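Local coordinates for protein Atp-dependent DNA ligase (Psychromonas sp., PDB 4D05) that joins breaks in the DNA backbone at the expense of ATP, probably through an enzyme-adenylate intermediate, as in other ATP-dependent DNA ligases, at residues 32-37 against 55-60; 46-51 against 81-86; 185-190 against 201-206. All coordinates share one frame; numbering follows the deposited sequence. Where two conformers were deposited one is given.

Contact 1 (32-37 against 55-60)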
# COMPACT_ATOMS: atom_id res chain seq x y z
N ALA A 32 0.56 0.08 13.22
CA ALA A 32 0.70 0.37 14.64
C ALA A 32 2.16 0.71 14.94
O ALA A 32 3.07 0.09 14.40
CB ALA A 32 0.25 -0.81 15.49
N TYR A 33 2.35 1.69 15.81
CA TYR A 33 3.64 2.08 16.31
C TYR A 33 3.71 1.65 17.77
O TYR A 33 2.88 2.04 18.60
CB TYR A 33 3.78 3.59 16.20
CG TYR A 33 5.01 4.16 16.85
CD1 TYR A 33 6.21 4.13 16.23
CD2 TYR A 33 4.94 4.79 18.07
CE1 TYR A 33 7.35 4.70 16.82
CE2 TYR A 33 6.05 5.36 18.67
CZ TYR A 33 7.25 5.28 18.04
OH TYR A 33 8.38 5.83 18.61
N TRP A 34 4.69 0.81 18.06
CA TRP A 34 4.98 0.39 19.43
C TRP A 34 6.02 1.30 20.01
O TRP A 34 7.15 1.38 19.52
CB TRP A 34 5.48 -1.05 19.44
CG TRP A 34 6.02 -1.55 20.74
CD1 TRP A 34 7.33 -1.72 21.04
CD2 TRP A 34 5.29 -1.98 21.89
NE1 TRP A 34 7.47 -2.23 22.30
CE2 TRP A 34 6.23 -2.41 22.85
CE3 TRP A 34 3.93 -2.06 22.21
CZ2 TRP A 34 5.86 -2.89 24.10
CZ3 TRP A 34 3.57 -2.54 23.44
CH2 TRP A 34 4.52 -2.95 24.37
N ASN A 35 5.64 2.01 21.08
CA ASN A 35 6.54 3.00 21.62
C ASN A 35 7.39 2.47 22.76
O ASN A 35 8.09 3.26 23.40
CB ASN A 35 5.78 4.26 22.04
CG ASN A 35 4.88 4.06 23.24
OD1 ASN A 35 4.79 2.98 23.77
ND2 ASN A 35 4.22 5.12 23.68
N GLY A 36 7.30 1.17 23.03
CA GLY A 36 7.98 0.55 24.14
C GLY A 36 7.05 0.07 25.25
O GLY A 36 7.44 -0.75 26.06
N HIS A 37 5.82 0.56 25.25
CA HIS A 37 4.84 0.09 26.23
C HIS A 37 3.38 0.04 25.75
O HIS A 37 2.55 -0.53 26.43
CB HIS A 37 4.91 0.91 27.54
CG HIS A 37 4.65 2.37 27.36
ND1 HIS A 37 5.62 3.28 27.00
CD2 HIS A 37 3.52 3.10 27.54
CE1 HIS A 37 5.10 4.49 26.93
NE2 HIS A 37 3.82 4.40 27.26
N ALA A 55 2.58 -8.39 26.38
CA ALA A 55 3.39 -8.64 27.57
C ALA A 55 4.85 -9.02 27.32
O ALA A 55 5.74 -8.63 28.09
CB ALA A 55 2.74 -9.70 28.43
N SER A 56 5.09 -9.79 26.26
CA SER A 56 6.42 -10.27 25.96
C SER A 56 7.28 -9.29 25.17
O SER A 56 8.48 -9.50 24.99
CB SER A 56 6.30 -11.55 25.14
OG SER A 56 5.77 -11.20 23.86
N PHE A 57 6.66 -8.25 24.62
CA PHE A 57 7.34 -7.38 23.66
C PHE A 57 8.54 -6.69 24.31
O PHE A 57 8.50 -6.31 25.49
CB PHE A 57 6.40 -6.28 23.12
CG PHE A 57 5.33 -6.76 22.16
CD1 PHE A 57 5.09 -8.12 21.92
CD2 PHE A 57 4.58 -5.82 21.49
CE1 PHE A 57 4.08 -8.51 21.04
CE2 PHE A 57 3.58 -6.17 20.62
CZ PHE A 57 3.31 -7.53 20.37
N PRO A 58 9.62 -6.52 23.55
CA PRO A 58 10.77 -5.74 24.01
C PRO A 58 10.42 -4.25 24.06
O PRO A 58 9.41 -3.85 23.50
CB PRO A 58 11.82 -6.01 22.94
CG PRO A 58 11.02 -6.22 21.70
CD PRO A 58 9.78 -6.97 22.16
N THR A 59 11.22 -3.45 24.75
CA THR A 59 10.91 -2.04 24.89
C THR A 59 11.46 -1.22 23.73
O THR A 59 11.20 -0.02 23.62
CB THR A 59 11.31 -1.47 26.26
OG1 THR A 59 12.64 -1.85 26.56
CG2 THR A 59 10.40 -2.04 27.36
N THR A 60 12.19 -1.87 22.83
CA THR A 60 12.65 -1.22 21.60
C THR A 60 11.42 -0.76 20.82
O THR A 60 10.47 -1.52 20.66
CB THR A 60 13.42 -2.21 20.74
OG1 THR A 60 14.53 -2.73 21.50
CG2 THR A 60 13.92 -1.58 19.48

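Contact 2 (46-51 against 81-86)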
# COMPACT_ATOMS: atom_id res chain seq x y z
N ILE A 46 -4.34 5.28 21.07
CA ILE A 46 -3.73 4.15 21.72
C ILE A 46 -4.67 2.94 21.60
O ILE A 46 -5.82 3.00 22.06
CB ILE A 46 -3.44 4.45 23.20
CG1 ILE A 46 -2.50 5.66 23.34
CG2 ILE A 46 -2.86 3.19 23.90
CD1 ILE A 46 -2.47 6.23 24.75
N PHE A 47 -4.22 1.89 20.90
CA PHE A 47 -5.04 0.67 20.78
C PHE A 47 -5.26 0.05 22.15
O PHE A 47 -4.37 0.09 23.01
CB PHE A 47 -4.37 -0.38 19.89
CG PHE A 47 -4.27 0.03 18.44
CD1 PHE A 47 -5.39 -0.01 17.63
CD2 PHE A 47 -3.07 0.45 17.90
CE1 PHE A 47 -5.30 0.37 16.29
CE2 PHE A 47 -2.97 0.81 16.56
CZ PHE A 47 -4.08 0.78 15.74
N THR A 48 -6.43 -0.56 22.35
CA THR A 48 -6.67 -1.26 23.60
C THR A 48 -6.15 -2.70 23.49
O THR A 48 -6.91 -3.68 23.64
CB THR A 48 -8.15 -1.23 24.00
OG1 THR A 48 -8.91 -1.99 23.06
CG2 THR A 48 -8.69 0.20 24.06
N ALA A 49 -4.84 -2.84 23.27
CA ALA A 49 -4.27 -4.17 23.10
C ALA A 49 -4.26 -4.87 24.44
O ALA A 49 -3.76 -4.32 25.44
CB ALA A 49 -2.87 -4.10 22.57
N PRO A 50 -4.80 -6.08 24.49
CA PRO A 50 -4.75 -6.79 25.78
C PRO A 50 -3.33 -6.99 26.32
O PRO A 50 -2.38 -7.12 25.58
CB PRO A 50 -5.37 -8.15 25.45
CG PRO A 50 -6.28 -7.86 24.29
CD PRO A 50 -5.52 -6.86 23.47
N THR A 51 -3.23 -7.04 27.64
CA THR A 51 -1.94 -7.21 28.30
C THR A 51 -1.19 -8.44 27.81
O THR A 51 0.01 -8.39 27.58
CB THR A 51 -2.16 -7.34 29.81
OG1 THR A 51 -2.82 -6.17 30.24
CG2 THR A 51 -0.88 -7.47 30.50
N ARG A 81 -10.36 -1.56 16.12
CA ARG A 81 -11.27 -0.44 16.42
C ARG A 81 -12.04 -0.66 17.71
O ARG A 81 -12.64 0.26 18.24
CB ARG A 81 -12.44 -0.35 15.38
CG ARG A 81 -12.19 0.17 14.07
CD ARG A 81 -13.52 0.65 13.44
NE ARG A 81 -14.49 -0.39 13.07
CZ ARG A 81 -14.35 -1.19 12.00
NH1 ARG A 81 -13.27 -1.11 11.25
NH2 ARG A 81 -15.29 -2.07 11.68
N THR A 82 -12.12 -1.91 18.16
CA THR A 82 -12.90 -2.22 19.36
C THR A 82 -12.19 -1.74 20.61
O THR A 82 -11.03 -2.08 20.82
CB THR A 82 -13.17 -3.71 19.44
OG1 THR A 82 -13.89 -4.10 18.28
CG2 THR A 82 -13.98 -4.04 20.67
N GLN A 83 -12.87 -0.92 21.41
CA GLN A 83 -12.30 -0.39 22.64
C GLN A 83 -12.61 -1.39 23.78
O GLN A 83 -13.69 -1.37 24.39
CB GLN A 83 -12.84 1.01 22.95
CG GLN A 83 -12.69 2.03 21.82
CD GLN A 83 -11.25 2.18 21.33
OE1 GLN A 83 -10.42 2.78 22.01
NE2 GLN A 83 -10.95 1.64 20.13
N ASP A 84 -11.65 -2.28 24.02
CA ASP A 84 -11.81 -3.35 25.01
C ASP A 84 -10.48 -4.05 25.18
O ASP A 84 -10.05 -4.80 24.29
CB ASP A 84 -12.87 -4.35 24.53
CG ASP A 84 -13.04 -5.55 25.46
OD1 ASP A 84 -12.49 -5.58 26.59
OD2 ASP A 84 -13.73 -6.50 25.04
N ASN A 85 -9.85 -3.85 26.33
CA ASN A 85 -8.53 -4.41 26.50
C ASN A 85 -8.59 -5.85 27.00
O ASN A 85 -7.55 -6.46 27.31
CB ASN A 85 -7.66 -3.53 27.43
CG ASN A 85 -8.24 -3.41 28.81
OD1 ASN A 85 -9.00 -4.26 29.22
ND2 ASN A 85 -7.92 -2.34 29.51
N GLN A 86 -9.78 -6.43 27.03
CA GLN A 86 -9.90 -7.85 27.36
C GLN A 86 -10.54 -8.61 26.22
O GLN A 86 -11.16 -9.65 26.41
CB GLN A 86 -10.65 -8.03 28.69
CG GLN A 86 -9.84 -7.44 29.86
CD GLN A 86 -10.37 -7.76 31.22
OE1 GLN A 86 -11.54 -8.11 31.40
NE2 GLN A 86 -9.50 -7.65 32.22
O HOH W 1 -8.23 3.98 21.12
O HOH W 2 -8.32 -1.04 20.32
O HOH W 3 -5.72 -7.21 29.19

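Contact 3 (185-190 against 201-206). With SO4 (sulfate ion), chain E.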
# COMPACT_ATOMS: atom_id res chain seq x y z
N VAL A 185 -15.42 13.29 -16.55
CA VAL A 185 -15.59 13.10 -17.98
C VAL A 185 -15.97 14.45 -18.58
O VAL A 185 -16.93 15.08 -18.12
CB VAL A 185 -16.72 12.10 -18.30
CG1 VAL A 185 -16.88 11.94 -19.82
CG2 VAL A 185 -16.41 10.75 -17.66
N ILE A 186 -15.24 14.91 -19.61
CA ILE A 186 -15.55 16.23 -20.18
C ILE A 186 -16.00 16.19 -21.64
O ILE A 186 -16.64 17.14 -22.10
CB ILE A 186 -14.38 17.25 -20.02
CG1 ILE A 186 -13.11 16.84 -20.80
CG2 ILE A 186 -13.99 17.39 -18.55
CD1 ILE A 186 -12.04 17.92 -20.82
N ALA A 187 -15.71 15.10 -22.35
CA ALA A 187 -16.13 14.98 -23.74
C ALA A 187 -16.05 13.53 -24.20
O ALA A 187 -15.35 12.70 -23.58
CB ALA A 187 -15.26 15.83 -24.62
N TYR A 188 -16.77 13.25 -25.28
CA TYR A 188 -16.66 11.98 -25.98
C TYR A 188 -15.84 12.12 -27.25
O TYR A 188 -15.84 13.17 -27.91
CB TYR A 188 -18.03 11.46 -26.40
CG TYR A 188 -19.01 11.23 -25.29
CD1 TYR A 188 -18.62 10.71 -24.07
CD2 TYR A 188 -20.35 11.54 -25.47
CE1 TYR A 188 -19.54 10.48 -23.06
CE2 TYR A 188 -21.28 11.32 -24.48
CZ TYR A 188 -20.87 10.78 -23.28
OH TYR A 188 -21.81 10.55 -22.31
N LEU A 189 -15.18 11.02 -27.62
CA LEU A 189 -14.47 10.90 -28.89
C LEU A 189 -15.14 9.76 -29.64
O LEU A 189 -14.93 8.60 -29.30
CB LEU A 189 -12.98 10.60 -28.67
CG LEU A 189 -12.20 11.71 -27.94
CD1 LEU A 189 -10.75 11.32 -27.66
CD2 LEU A 189 -12.24 13.03 -28.68
N PRO A 190 -15.99 10.08 -30.62
CA PRO A 190 -16.62 9.03 -31.43
C PRO A 190 -15.64 8.03 -32.02
O PRO A 190 -14.55 8.41 -32.46
CB PRO A 190 -17.33 9.83 -32.55
CG PRO A 190 -17.73 11.11 -31.84
CD PRO A 190 -16.54 11.41 -30.93
N ALA A 201 -13.47 6.74 -27.27
CA ALA A 201 -12.74 7.10 -26.07
C ALA A 201 -13.45 8.23 -25.39
O ALA A 201 -14.36 8.83 -25.95
CB ALA A 201 -11.30 7.51 -26.43
N ILE A 202 -13.03 8.50 -24.15
CA ILE A 202 -13.47 9.70 -23.44
C ILE A 202 -12.29 10.61 -23.20
O ILE A 202 -11.13 10.16 -23.18
CB ILE A 202 -14.15 9.39 -22.10
CG1 ILE A 202 -13.20 8.60 -21.19
CG2 ILE A 202 -15.45 8.62 -22.32
CD1 ILE A 202 -13.77 8.23 -19.82
N LEU A 203 -12.58 11.89 -23.03
CA LEU A 203 -11.60 12.82 -22.51
C LEU A 203 -12.00 13.11 -21.07
O LEU A 203 -13.16 13.37 -20.80
CB LEU A 203 -11.60 14.10 -23.30
CG LEU A 203 -10.92 14.07 -24.66
CD1 LEU A 203 -11.15 15.46 -25.29
CD2 LEU A 203 -9.43 13.70 -24.60
N VAL A 204 -11.03 13.05 -20.16
CA VAL A 204 -11.29 13.33 -18.76
C VAL A 204 -10.32 14.40 -18.27
O VAL A 204 -9.26 14.58 -18.86
CB VAL A 204 -11.17 12.08 -17.87
CG1 VAL A 204 -12.11 11.00 -18.36
CG2 VAL A 204 -9.72 11.57 -17.79
N LYS A 205 -10.68 15.07 -17.19
CA LYS A 205 -9.77 15.99 -16.52
C LYS A 205 -9.64 15.54 -15.07
O LYS A 205 -10.64 15.42 -14.35
CB LYS A 205 -10.27 17.43 -16.61
CG LYS A 205 -9.31 18.44 -16.02
CD LYS A 205 -9.77 19.87 -16.32
CE LYS A 205 -8.82 20.92 -15.79
NZ LYS A 205 -9.30 22.32 -16.12
N ASN A 206 -8.41 15.25 -14.66
CA ASN A 206 -8.20 14.65 -13.35
C ASN A 206 -7.97 15.69 -12.27
O ASN A 206 -8.05 16.92 -12.53
CB ASN A 206 -7.08 13.58 -13.38
CG ASN A 206 -5.68 14.17 -13.50
OD1 ASN A 206 -5.48 15.38 -13.44
ND2 ASN A 206 -4.69 13.30 -13.68
S SO4 E . -7.91 23.43 -19.29
O1 SO4 E . -7.09 22.80 -18.25
O2 SO4 E . -7.56 24.85 -19.37
O3 SO4 E . -7.75 22.75 -20.60
O4 SO4 E . -9.31 23.31 -18.86

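Contact 1 (32-37 against 55-60)
The indole N-H of W34 is spent on a backbone carbonyl: W34 NE1 gives a hydrogen bond to P58 O at 2.8 Å. The oxygen is met nearly end-on but lies tilted out of the indole plane, and the N-H...O angle of 144° leaves the bond somewhat bent. T60 O comes to the same edge of the indole, in its plane, 3.2 Å from W34 CD1, so two carbonyls of the 55-60 loop face the pyrrole side of the ring. W34 is swung across to the loop by a first torsion of 171°, CG opposite the backbone N. One face of the indole then takes F57 in a T-shaped stack, the phenyl edge at CD2 directed at the six-membered ring with the planes at 75°. F57 CB adds an apolar touch on W34 CZ2 at 3.6 Å. The other face is covered by the backbone of the turn that follows, G36 C and H37 N. That turn is an Asx turn, N35 OD1 accepting from H37 N at 3.0 Å, and G36 CA rests 3.3 Å from T59 O. W34 thus closes the end of strand 30-34 onto the loop between helix 51-54 and strand 62-67; W34 and F57 both pack on M62 of strand 62-67, while P58 and T60 lean on L117 of helix 107-121.

Contact 2 (46-51 against 81-86)
T48 OG1 takes a hydrogen bond from the backbone N-H of D84 at 2.9 Å, nearly straight at 162°. The threonine points into the 81-86 loop with its hydroxyl set between its own backbone N and carbonyl carbon, chi1 66°, which puts OG1 in front of the D84 amide and leaves CG2 beside Q83 OE1, 3.7 Å away. Beside this bond the backbones touch through CA-H...O contacts in both directions: N85 CA approaches T48 O at 3.4 Å, and P50 CA approaches N85 O at 3.2 Å. N85 O also lies against the proline ring, near P50 CB and CG.

Three waters fill in the polar links. Water 1 donates to I46 O and to Q83 OE1, water 2 accepts from T48 N and donates to T82 O, and water 3 accepts from T51 N and donates to N85 O, at 2.7 Å. Behind this first shell each loop braces itself. Q83 folds back at chi2, and its NE2 bonds R81 O at 2.9 Å; the carbonyl is met from above its plane, although the oxygen lies in the amide plane of Q83. D84 OD1 accepts from Q86 N in an Asx turn, and T82 OG1 is held by G78 O of helix 73-80. In the 46-51 loop, F47 packs on I30 and A32 of strand 30-34, and P50 on W90. The whole is a partly hydrated loop-to-loop contact at the surface of the ligase domain, with T48 at the centre of an inverse gamma turn and P50 at the N-cap position of helix 51-54.

Contact 3 (185-190 against 201-206)
A beta hairpin of the C-terminal OB-like domain pairs strands 179-190 and 199-206, and a classic beta bulge interrupts its ladder: I186 and A187 both face L203. L203 O takes a nearly straight hydrogen bond from I186 N at 2.8 Å, and a weak one from A187 N at 3.4 Å. Past the bulge the antiparallel pattern is regular, with L203 N bonding A187 O at 2.9 Å and L189 and A201 bonded both ways.

On one face L189 CD1 spans A201 CB, at 4.0 Å, and L203 CG; the two leucine side chains cross at about a right angle, and L203 CD1 also meets A187 CB. On the other face V185 CG2 touches I202 CD1 and V204 CG1, while I202 CG2 sits at the ring edge of Y188, 4.2 Å from CD1. The Y188 hydroxyl is hydrogen-bonded to P227 O. K205, with CG opposite its backbone N (chi1 -176°) and the chain extended beyond it, carries NZ to a sulfate, bonding its O4 at 2.9 Å and its O1 at 3.1 Å; the ion probably came from the crystallisation liquor. Strands 211-214 and 232-237 flank the pair within five antiparallel strands, as expected of the barrel of an OB fold.

Overall arrangement
Contacts 1 and 2 belong to the same ligase domain and interlock along the chain; they meet where A32 CB packs on F47 CE2 at 3.8 Å, and helix 51-54 runs from one to the other. Contacts 1 and 3 are partly buried, the former built round aromatic rings, whereas contact 2 lies at the surface and relies on a threonine hydroxyl, backbone carbonyls and water. Contact 3 stands apart, its centre about 51 Å from that of contact 1 and about 49 Å from that of contact 2, on the opposite side of the chain's centre. There, strand-to-strand backbone hydrogen bonds and aliphatic side chains do the holding.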